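Terminase, large subunit (Enterobacteria phage P22, PDB 4DKW) drives viral DNA into empty capsids as an ATP-powered motor and cuts the genome with the C-terminal nuclease domain, the part described here. Local coordinates at residues 23-28 against 48-53; 43-48 against 54-59; 123-128 against 163-168. One frame throughout, in Å; residues are numbered along the deposited sequence.

Contact 1 of 3, residues 23-28 against 48-53; sequences PDHFYV and DKDADV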
loop_
_atom_site.group_PDB
_atom_site.type_symbol
_atom_site.label_atom_id
_atom_site.label_comp_id
_atom_site.label_asym_id
_atom_site.label_seq_id
_atom_site.Cartn_x
_atom_site.Cartn_y
_atom_site.Cartn_z
ATOM N N PRO A 23 -14.365 -11.555 -5.249
ATOM C CA PRO A 23 -15.048 -12.781 -4.820
ATOM C C PRO A 23 -15.132 -12.852 -3.287
ATOM O O PRO A 23 -14.274 -12.308 -2.586
ATOM C CB PRO A 23 -14.143 -13.894 -5.365
ATOM C CG PRO A 23 -13.390 -13.260 -6.492
ATOM C CD PRO A 23 -13.163 -11.842 -6.052
ATOM N N ASP A 24 -16.170 -13.513 -2.792
ATOM C CA ASP A 24 -16.424 -13.661 -1.364
ATOM C C ASP A 24 -15.246 -14.210 -0.562
ATOM O O ASP A 24 -15.066 -13.869 0.603
ATOM C CB ASP A 24 -17.622 -14.592 -1.158
ATOM C CG ASP A 24 -18.932 -13.844 -1.061
ATOM O OD1 ASP A 24 -18.920 -12.607 -1.231
ATOM O OD2 ASP A 24 -19.971 -14.498 -0.812
ATOM N N HIS A 25 -14.461 -15.077 -1.178
ATOM C CA HIS A 25 -13.411 -15.799 -0.481
ATOM C C HIS A 25 -12.053 -15.106 -0.566
ATOM O O HIS A 25 -11.078 -15.612 -0.024
ATOM C CB HIS A 25 -13.282 -17.218 -1.055
ATOM C CG HIS A 25 -13.157 -17.242 -2.548
ATOM N ND1 HIS A 25 -12.485 -18.207 -3.252
ATOM C CD2 HIS A 25 -13.612 -16.414 -3.469
ATOM C CE1 HIS A 25 -12.537 -17.953 -4.534
ATOM N NE2 HIS A 25 -13.210 -16.864 -4.709
ATOM N N PHE A 26 -11.977 -13.967 -1.248
ATOM C CA PHE A 26 -10.725 -13.203 -1.280
ATOM C C PHE A 26 -10.611 -12.454 0.020
ATOM O O PHE A 26 -11.620 -12.145 0.634
ATOM C CB PHE A 26 -10.672 -12.187 -2.429
ATOM C CG PHE A 26 -10.320 -12.779 -3.773
ATOM C CD1 PHE A 26 -10.456 -14.139 -4.015
ATOM C CD2 PHE A 26 -9.861 -11.964 -4.796
ATOM C CE1 PHE A 26 -10.146 -14.664 -5.246
ATOM C CE2 PHE A 26 -9.550 -12.488 -6.027
ATOM C CZ PHE A 26 -9.686 -13.837 -6.253
ATOM N N TYR A 27 -9.382 -12.168 0.434
ATOM C CA TYR A 27 -9.143 -11.344 1.609
ATOM C C TYR A 27 -8.837 -9.899 1.218
ATOM O O TYR A 27 -8.311 -9.636 0.135
ATOM C CB TYR A 27 -8.014 -11.934 2.447
ATOM C CG TYR A 27 -8.431 -13.197 3.148
ATOM C CD1 TYR A 27 -8.596 -13.222 4.525
ATOM C CD2 TYR A 27 -8.691 -14.359 2.431
ATOM C CE1 TYR A 27 -8.984 -14.368 5.173
ATOM C CE2 TYR A 27 -9.082 -15.514 3.069
ATOM C CZ TYR A 27 -9.227 -15.518 4.438
ATOM O OH TYR A 27 -9.611 -16.667 5.093
ATOM N N VAL A 28 -9.185 -8.968 2.101
ATOM C CA VAL A 28 -9.107 -7.541 1.800
ATOM C C VAL A 28 -8.383 -6.789 2.911
ATOM O O VAL A 28 -8.664 -6.995 4.089
ATOM C CB VAL A 28 -10.523 -6.919 1.623
ATOM C CG1 VAL A 28 -10.416 -5.444 1.258
ATOM C CG2 VAL A 28 -11.333 -7.676 0.566
ATOM N N ASP A 48 -6.066 -13.393 -2.915
ATOM C CA ASP A 48 -6.580 -14.722 -3.163
ATOM C C ASP A 48 -5.590 -15.648 -2.472
ATOM O O ASP A 48 -4.504 -15.872 -2.991
ATOM C CB ASP A 48 -6.588 -14.975 -4.689
ATOM C CG ASP A 48 -7.158 -16.338 -5.066
ATOM O OD1 ASP A 48 -7.278 -17.212 -4.180
ATOM O OD2 ASP A 48 -7.483 -16.540 -6.253
ATOM N N LYS A 49 -5.942 -16.176 -1.303
ATOM C CA LYS A 49 -5.030 -17.071 -0.580
ATOM C C LYS A 49 -4.893 -18.451 -1.189
ATOM O O LYS A 49 -3.887 -19.120 -0.973
ATOM C CB LYS A 49 -5.444 -17.228 0.878
ATOM C CG LYS A 49 -5.337 -15.960 1.700
ATOM C CD LYS A 49 -5.395 -16.285 3.183
ATOM C CE LYS A 49 -5.506 -15.023 3.994
ATOM N NZ LYS A 49 -5.679 -15.298 5.435
ATOM N N ASP A 50 -5.909 -18.881 -1.938
ATOM C CA ASP A 50 -5.888 -20.180 -2.616
ATOM C C ASP A 50 -4.853 -20.222 -3.747
ATOM O O ASP A 50 -4.006 -21.119 -3.783
ATOM C CB ASP A 50 -7.284 -20.548 -3.144
ATOM C CG ASP A 50 -8.322 -20.627 -2.041
ATOM O OD1 ASP A 50 -8.135 -21.432 -1.100
ATOM O OD2 ASP A 50 -9.317 -19.874 -2.095
ATOM N N ALA A 51 -4.928 -19.258 -4.664
ATOM C CA ALA A 51 -3.941 -19.142 -5.736
ATOM C C ALA A 51 -2.690 -18.403 -5.243
ATOM O O ALA A 51 -1.638 -18.458 -5.885
ATOM C CB ALA A 51 -4.549 -18.428 -6.929
ATOM N N ASP A 52 -2.821 -17.711 -4.106
ATOM C CA ASP A 52 -1.751 -16.888 -3.529
ATOM C C ASP A 52 -1.371 -15.778 -4.514
ATOM O O ASP A 52 -0.213 -15.633 -4.900
ATOM C CB ASP A 52 -0.546 -17.749 -3.131
ATOM C CG ASP A 52 0.272 -17.130 -2.013
ATOM O OD1 ASP A 52 0.001 -15.966 -1.631
ATOM O OD2 ASP A 52 1.195 -17.811 -1.522
ATOM N N VAL A 53 -2.381 -15.010 -4.923
ATOM C CA VAL A 53 -2.226 -13.905 -5.866
ATOM C C VAL A 53 -2.748 -12.629 -5.217
ATOM O O VAL A 53 -3.779 -12.654 -4.546
ATOM C CB VAL A 53 -2.988 -14.172 -7.197
ATOM C CG1 VAL A 53 -2.906 -12.962 -8.140
ATOM C CG2 VAL A 53 -2.425 -15.401 -7.897
HETATM O O HOH W 1 -8.656 -17.044 -0.649
#
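Phe-26 and Asp-48 bring the two backbones closest, their CA atoms 4.8 Å apart, where a type I turn from Pro-23 to Phe-26 runs into strand 27-33 beside the tight connection 48-53. The Phe-26 ring is held on two opposite faces: Asp-48 CB sits over one, 3.8 Å from the ring centroid, and Pro-23 CD lies over the other. Next to it, Lys-49 stretches across the Tyr-27 ring. Its CE lies 3.4 Å from the centroid, almost on the ring normal, and NZ lies 3.7 Å from the Tyr-27 ring centroid, over the same face and displaced toward CE1, a cation-pi contact. With the lysine chain extended beyond CG, its methylenes as well as the charged end reach the phenol face. Polar contact is indirect: one water donates to His-25 O and Asp-50 OD2 while accepting from Lys-49 N. Asp-48 meanwhile shapes its own loop, OD1 taking the Ala-51 N-H at 3.2 Å from above the carboxylate plane in an Asx motif. Asp-52 and Val-53 both face Asp-48, forming the G1 beta bulge of a tight hairpin connection, here packed against the entry to the neighbouring strand of an RNase H-like sheet.

Contact 2 of 3, residues 43-48 against 54-59; sequences IQLWWD and FYLARV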
loop_
_atom_site.group_PDB
_atom_site.type_symbol
_atom_site.label_atom_id
_atom_site.label_comp_id
_atom_site.label_asym_id
_atom_site.label_seq_id
_atom_site.Cartn_x
_atom_site.Cartn_y
_atom_site.Cartn_z
ATOM N N ILE A 43 -4.595 2.768 -0.074
ATOM C CA ILE A 43 -4.740 1.709 -1.074
ATOM C C ILE A 43 -5.580 0.567 -0.545
ATOM O O ILE A 43 -5.792 0.445 0.656
ATOM C CB ILE A 43 -3.369 1.148 -1.551
ATOM C CG1 ILE A 43 -2.613 0.464 -0.399
ATOM C CG2 ILE A 43 -2.520 2.270 -2.165
ATOM C CD1 ILE A 43 -2.870 -1.071 -0.205
ATOM N N GLN A 44 -6.050 -0.275 -1.455
ATOM C CA GLN A 44 -6.724 -1.505 -1.069
ATOM C C GLN A 44 -6.140 -2.659 -1.867
ATOM O O GLN A 44 -6.023 -2.602 -3.093
ATOM C CB GLN A 44 -8.245 -1.428 -1.272
ATOM C CG GLN A 44 -8.976 -2.703 -0.843
ATOM C CD GLN A 44 -10.480 -2.528 -0.806
ATOM O OE1 GLN A 44 -11.191 -2.990 -1.695
ATOM N NE2 GLN A 44 -10.972 -1.848 0.224
ATOM N N LEU A 45 -5.777 -3.708 -1.149
ATOM C CA LEU A 45 -5.155 -4.862 -1.729
ATOM C C LEU A 45 -6.089 -6.047 -1.525
ATOM O O LEU A 45 -6.661 -6.212 -0.445
ATOM C CB LEU A 45 -3.833 -5.079 -0.996
ATOM C CG LEU A 45 -2.743 -6.011 -1.488
ATOM C CD1 LEU A 45 -2.244 -5.605 -2.882
ATOM C CD2 LEU A 45 -1.622 -5.965 -0.467
ATOM N N TRP A 46 -6.278 -6.855 -2.565
ATOM C CA TRP A 46 -7.045 -8.087 -2.420
ATOM C C TRP A 46 -6.077 -9.248 -2.486
ATOM O O TRP A 46 -5.116 -9.213 -3.259
ATOM C CB TRP A 46 -8.085 -8.233 -3.527
ATOM C CG TRP A 46 -9.099 -7.146 -3.560
ATOM C CD1 TRP A 46 -9.301 -6.175 -2.622
ATOM C CD2 TRP A 46 -10.060 -6.911 -4.597
ATOM N NE1 TRP A 46 -10.332 -5.353 -3.006
ATOM C CE2 TRP A 46 -10.817 -5.784 -4.212
ATOM C CE3 TRP A 46 -10.359 -7.554 -5.808
ATOM C CZ2 TRP A 46 -11.847 -5.276 -5.009
ATOM C CZ3 TRP A 46 -11.386 -7.049 -6.593
ATOM C CH2 TRP A 46 -12.117 -5.921 -6.191
ATOM N N TRP A 47 -6.328 -10.260 -1.660
ATOM C CA TRP A 47 -5.482 -11.448 -1.593
ATOM C C TRP A 47 -6.320 -12.719 -1.805
ATOM O O TRP A 47 -7.183 -13.058 -0.997
ATOM C CB TRP A 47 -4.761 -11.514 -0.240
ATOM C CG TRP A 47 -3.723 -12.587 -0.143
ATOM C CD1 TRP A 47 -3.166 -13.293 -1.174
ATOM C CD2 TRP A 47 -3.094 -13.062 1.058
ATOM N NE1 TRP A 47 -2.244 -14.192 -0.690
ATOM C CE2 TRP A 47 -2.177 -14.070 0.666
ATOM C CE3 TRP A 47 -3.219 -12.739 2.404
ATOM C CZ2 TRP A 47 -1.380 -14.755 1.608
ATOM C CZ3 TRP A 47 -2.435 -13.422 3.328
ATOM C CH2 TRP A 47 -1.528 -14.418 2.925
ATOM N N ASP A 48 -6.066 -13.393 -2.915
ATOM C CA ASP A 48 -6.580 -14.722 -3.163
ATOM C C ASP A 48 -5.590 -15.648 -2.472
ATOM O O ASP A 48 -4.504 -15.872 -2.991
ATOM C CB ASP A 48 -6.588 -14.975 -4.689
ATOM C CG ASP A 48 -7.158 -16.338 -5.066
ATOM O OD1 ASP A 48 -7.278 -17.212 -4.180
ATOM O OD2 ASP A 48 -7.483 -16.540 -6.253
ATOM N N PHE A 54 -2.034 -11.521 -5.421
ATOM C CA PHE A 54 -2.408 -10.221 -4.872
ATOM C C PHE A 54 -2.899 -9.284 -5.963
ATOM O O PHE A 54 -2.333 -9.257 -7.056
ATOM C CB PHE A 54 -1.218 -9.586 -4.155
ATOM C CG PHE A 54 -0.725 -10.393 -2.990
ATOM C CD1 PHE A 54 -1.116 -10.076 -1.702
ATOM C CD2 PHE A 54 0.120 -11.472 -3.186
ATOM C CE1 PHE A 54 -0.669 -10.827 -0.629
ATOM C CE2 PHE A 54 0.569 -12.218 -2.123
ATOM C CZ PHE A 54 0.174 -11.893 -0.838
ATOM N N TYR A 55 -3.950 -8.522 -5.658
ATOM C CA TYR A 55 -4.491 -7.532 -6.590
ATOM C C TYR A 55 -4.544 -6.179 -5.899
ATOM O O TYR A 55 -5.218 -6.023 -4.878
ATOM C CB TYR A 55 -5.908 -7.910 -7.043
ATOM C CG TYR A 55 -6.004 -9.270 -7.704
ATOM C CD1 TYR A 55 -5.880 -9.391 -9.087
ATOM C CD2 TYR A 55 -6.212 -10.430 -6.952
ATOM C CE1 TYR A 55 -5.967 -10.627 -9.712
ATOM C CE2 TYR A 55 -6.291 -11.674 -7.572
ATOM C CZ TYR A 55 -6.167 -11.757 -8.956
ATOM O OH TYR A 55 -6.254 -12.970 -9.601
ATOM N N LEU A 56 -3.813 -5.210 -6.434
ATOM C CA LEU A 56 -3.929 -3.851 -5.956
ATOM C C LEU A 56 -5.173 -3.286 -6.631
ATOM O O LEU A 56 -5.147 -2.961 -7.813
ATOM C CB LEU A 56 -2.678 -3.051 -6.309
ATOM C CG LEU A 56 -2.674 -1.620 -5.774
ATOM C CD1 LEU A 56 -2.793 -1.621 -4.254
ATOM C CD2 LEU A 56 -1.409 -0.917 -6.214
ATOM N N ALA A 57 -6.274 -3.204 -5.882
ATOM C CA ALA A 57 -7.586 -2.934 -6.468
ATOM C C ALA A 57 -8.046 -1.469 -6.393
ATOM O O ALA A 57 -8.818 -1.022 -7.234
ATOM C CB ALA A 57 -8.630 -3.846 -5.831
ATOM N N ARG A 58 -7.596 -0.733 -5.379
ATOM C CA ARG A 58 -7.981 0.667 -5.232
ATOM C C ARG A 58 -6.772 1.494 -4.818
ATOM O O ARG A 58 -5.980 1.058 -3.995
ATOM C CB ARG A 58 -9.088 0.836 -4.185
ATOM C CG ARG A 58 -10.296 -0.071 -4.343
ATOM C CD ARG A 58 -11.233 0.463 -5.389
ATOM N NE ARG A 58 -12.510 -0.246 -5.386
ATOM C CZ ARG A 58 -12.789 -1.298 -6.153
ATOM N NH1 ARG A 58 -11.878 -1.783 -6.996
ATOM N NH2 ARG A 58 -13.983 -1.868 -6.080
ATOM N N VAL A 59 -6.638 2.682 -5.405
ATOM C CA VAL A 59 -5.552 3.608 -5.093
ATOM C C VAL A 59 -6.062 5.041 -5.072
ATOM O O VAL A 59 -6.765 5.467 -5.991
ATOM C CB VAL A 59 -4.412 3.517 -6.122
ATOM C CG1 VAL A 59 -3.514 4.729 -6.030
ATOM C CG2 VAL A 59 -3.611 2.232 -5.924
HETATM O O HOH W 2 -6.105 -15.742 -8.356
#
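Trp-46 and Tyr-55 form an antiparallel hydrogen-bonded pair, and the tryptophan side chain, read outward from the backbone, shows how one residue can serve several partners. Its N donates to Tyr-55 O at 2.7 Å, and Tyr-55 N returns the bond to Trp-46 O. CB rests beside Tyr-55 CB. With CG anti to the carbonyl carbon (chi1 -61°), the indole lies back over Ala-57, whose CB sits above the middle of the ring system, 3.3 Å from CE2. On the pyrrole edge NE1 donates to Gln-44 OE1 at 2.8 Å; the oxygen is close to the indole plane, so this bond helps fix the ring's rotation. Farther out, CZ2 lies over one face of the Arg-58 guanidinium, with NH1 at 4.0 Å, and the two planes are steeply inclined. The guanidinium is itself steadied by a bond from NH1 to Ala-57 O.

Ala-57 and Arg-58 both face Gln-44, a classic beta bulge in which Gln-44 O receives a good bond from Ala-57 N and a weak one from Arg-58 N. On the sheet's other face the five-membered ring of Trp-47 stacks offset on the Phe-54 ring, centroids 3.9 Å apart and planes 13° from parallel; Asp-52 OD1 accepts from Trp-47 NE1. Along that face Leu-45, Leu-56, Ile-43 and Val-59 continue the apolar layer.

Strands 40-48 and 53-62 form a beta hairpin of the RNase H-like domain, flanked by strand 27-33 on the first arm and strand 141-144 on the second, from which Phe-144 meets Trp-46 edge-to-face. Helix 171-181 packs on the Ile-43 face through Val-172, Ala-175 and Thr-176, and the Ile-43 side chain is about 8 Å from those of the magnesium-binding Asp-33 and Asp-171.

Contact 3 of 3, residues 123-128 against 163-168; sequences NSVESG and GKIVKT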
loop_
_atom_site.group_PDB
_atom_site.type_symbol
_atom_site.label_atom_id
_atom_site.label_comp_id
_atom_site.label_asym_id
_atom_site.label_seq_id
_atom_site.Cartn_x
_atom_site.Cartn_y
_atom_site.Cartn_z
ATOM N N ASN A 123 10.669 -4.520 9.499
ATOM C CA ASN A 123 9.991 -3.624 8.563
ATOM C C ASN A 123 10.879 -3.209 7.387
ATOM O O ASN A 123 10.642 -2.183 6.751
ATOM C CB ASN A 123 9.400 -2.399 9.287
ATOM C CG ASN A 123 10.468 -1.392 9.731
ATOM O OD1 ASN A 123 11.662 -1.703 9.772
ATOM N ND2 ASN A 123 10.034 -0.181 10.071
ATOM N N SER A 124 11.890 -4.023 7.098
ATOM C CA SER A 124 12.784 -3.792 5.960
ATOM C C SER A 124 12.080 -3.442 4.635
ATOM O O SER A 124 11.269 -4.218 4.126
ATOM C CB SER A 124 13.665 -5.019 5.746
ATOM O OG SER A 124 14.434 -4.896 4.565
ATOM N N VAL A 125 12.396 -2.274 4.082
ATOM C CA VAL A 125 11.912 -1.906 2.753
ATOM C C VAL A 125 12.509 -2.842 1.697
ATOM O O VAL A 125 11.803 -3.341 0.825
ATOM C CB VAL A 125 12.265 -0.448 2.406
ATOM C CG1 VAL A 125 11.737 -0.081 1.020
ATOM C CG2 VAL A 125 11.711 0.489 3.464
ATOM N N GLU A 126 13.813 -3.075 1.785
ATOM C CA GLU A 126 14.507 -3.980 0.867
ATOM C C GLU A 126 13.829 -5.349 0.806
ATOM O O GLU A 126 13.616 -5.899 -0.268
ATOM C CB GLU A 126 15.988 -4.148 1.262
ATOM C CG GLU A 126 16.867 -2.912 1.001
ATOM C CD GLU A 126 17.114 -2.651 -0.478
ATOM O OE1 GLU A 126 16.878 -3.566 -1.298
ATOM O OE2 GLU A 126 17.550 -1.532 -0.830
ATOM N N SER A 127 13.484 -5.893 1.966
ATOM C CA SER A 127 12.841 -7.198 2.026
ATOM C C SER A 127 11.467 -7.195 1.341
ATOM O O SER A 127 11.122 -8.127 0.610
ATOM C CB SER A 127 12.723 -7.672 3.479
ATOM O OG SER A 127 12.609 -9.082 3.524
ATOM N N GLY A 128 10.685 -6.149 1.586
ATOM C CA GLY A 128 9.402 -5.977 0.923
ATOM C C GLY A 128 9.509 -5.861 -0.591
ATOM O O GLY A 128 8.714 -6.433 -1.335
ATOM N N GLY A 163 23.475 2.450 -5.104
ATOM C CA GLY A 163 22.634 1.279 -4.952
ATOM C C GLY A 163 21.535 1.384 -3.918
ATOM O O GLY A 163 20.870 0.385 -3.624
ATOM N N LYS A 164 21.347 2.578 -3.357
ATOM C CA LYS A 164 20.304 2.795 -2.353
ATOM C C LYS A 164 19.002 3.219 -3.019
ATOM O O LYS A 164 19.023 3.990 -3.982
ATOM C CB LYS A 164 20.729 3.870 -1.348
ATOM C CG LYS A 164 21.749 3.408 -0.334
ATOM C CD LYS A 164 21.822 4.384 0.835
ATOM C CE LYS A 164 20.596 4.258 1.736
ATOM N NZ LYS A 164 20.542 5.322 2.789
ATOM N N ILE A 165 17.874 2.730 -2.507
ATOM C CA ILE A 165 16.557 3.169 -2.971
ATOM C C ILE A 165 16.470 4.681 -2.873
ATOM O O ILE A 165 16.839 5.265 -1.859
ATOM C CB ILE A 165 15.422 2.592 -2.101
ATOM C CG1 ILE A 165 15.408 1.065 -2.154
ATOM C CG2 ILE A 165 14.067 3.137 -2.550
ATOM C CD1 ILE A 165 14.720 0.442 -0.991
ATOM N N VAL A 166 16.012 5.321 -3.938
ATOM C CA VAL A 166 15.737 6.748 -3.894
ATOM C C VAL A 166 14.279 6.899 -3.466
ATOM O O VAL A 166 13.353 6.513 -4.188
ATOM C CB VAL A 166 16.014 7.433 -5.249
ATOM C CG1 VAL A 166 15.530 8.876 -5.235
ATOM C CG2 VAL A 166 17.502 7.378 -5.563
ATOM N N LYS A 167 14.085 7.433 -2.267
ATOM C CA LYS A 167 12.763 7.470 -1.661
ATOM C C LYS A 167 11.962 8.723 -1.997
ATOM O O LYS A 167 11.749 9.573 -1.146
ATOM C CB LYS A 167 12.883 7.234 -0.151
ATOM C CG LYS A 167 13.257 5.789 0.140
ATOM C CD LYS A 167 13.605 5.528 1.576
ATOM C CE LYS A 167 13.737 4.021 1.797
ATOM N NZ LYS A 167 13.942 3.674 3.241
ATOM N N THR A 168 11.539 8.811 -3.262
ATOM C CA THR A 168 10.646 9.854 -3.774
ATOM C C THR A 168 9.600 9.192 -4.670
ATOM O O THR A 168 9.831 8.088 -5.162
ATOM C CB THR A 168 11.390 10.872 -4.647
ATOM O OG1 THR A 168 11.990 10.197 -5.761
ATOM C CG2 THR A 168 12.458 11.579 -3.851
#
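Val-125 and Ile-165 meet through their methyl groups, CG1 of the valine lying 3.6 Å from CD1 of the isoleucine as the two side chains run at a slant to one another. The same CD1 also approaches Glu-126 OE2 at 3.5 Å, where the glutamate and isoleucine side chains slide past each other in opposite directions. A third, looser touch comes from Lys-167: its extended chain carries NZ to 3.9 Å from the second methyl of the valine, CG2. One aliphatic tip is therefore shared between the first two residues of helix 125-137, and the lysine brings only its NZ up to the valine's other branch.

The next shell suggests how these groups come to face each other. Ser-124 is the N-cap, its OG accepting from Ser-127 N at 2.9 Å, a capping bond that probably helps set the first turn from which Val-125 and Glu-126 project. The glutamate chain is bent by its CB-CG torsion (chi2 -71°), and its OE2 forms a salt bridge with Arg-159. That arginine also donates to Gly-163 O, so a single guanidinium joins the helix start to the opposing loop. Asp-160 accepts from Lys-164 N through OD1, holding the loop close to strand 158-159, while Lys-167 occupies the centre of an inverse gamma turn.

Beyond this lies the nuclease site: the side chain of Lys-167 is about 8 Å from a bound magnesium ion and about 9 Å from the side chain of the metal ligand Asp-171.

Chemically, the contact is a small apolar touch bordered by charged groups. The carboxylate beside Ile-165 has its ionic partner in Arg-159, which probably favours its charged form even next to a methyl group.

In the fold
From the N terminus, the chain enters strand 27-33 through 23-28, turns, and returns in strand 40-48. Contact 1 closes that excursion at 48-53, but contact 2 has already opened at 43-48 and closes only at 54-59, so the two cross and share Asp-48. They also touch, Tyr-27 O lying 2.7 Å from Trp-47 N, and together they tie three successive strands, contact 1 at the hairpin's turn and contact 2 along its two arms. Contact 3 follows in series. Its centre is about 21 Å from that of contact 2, on the opposite side of the chain's centre, where it closes the excursion between helix 125-137 and the loop leading to helix 171-181.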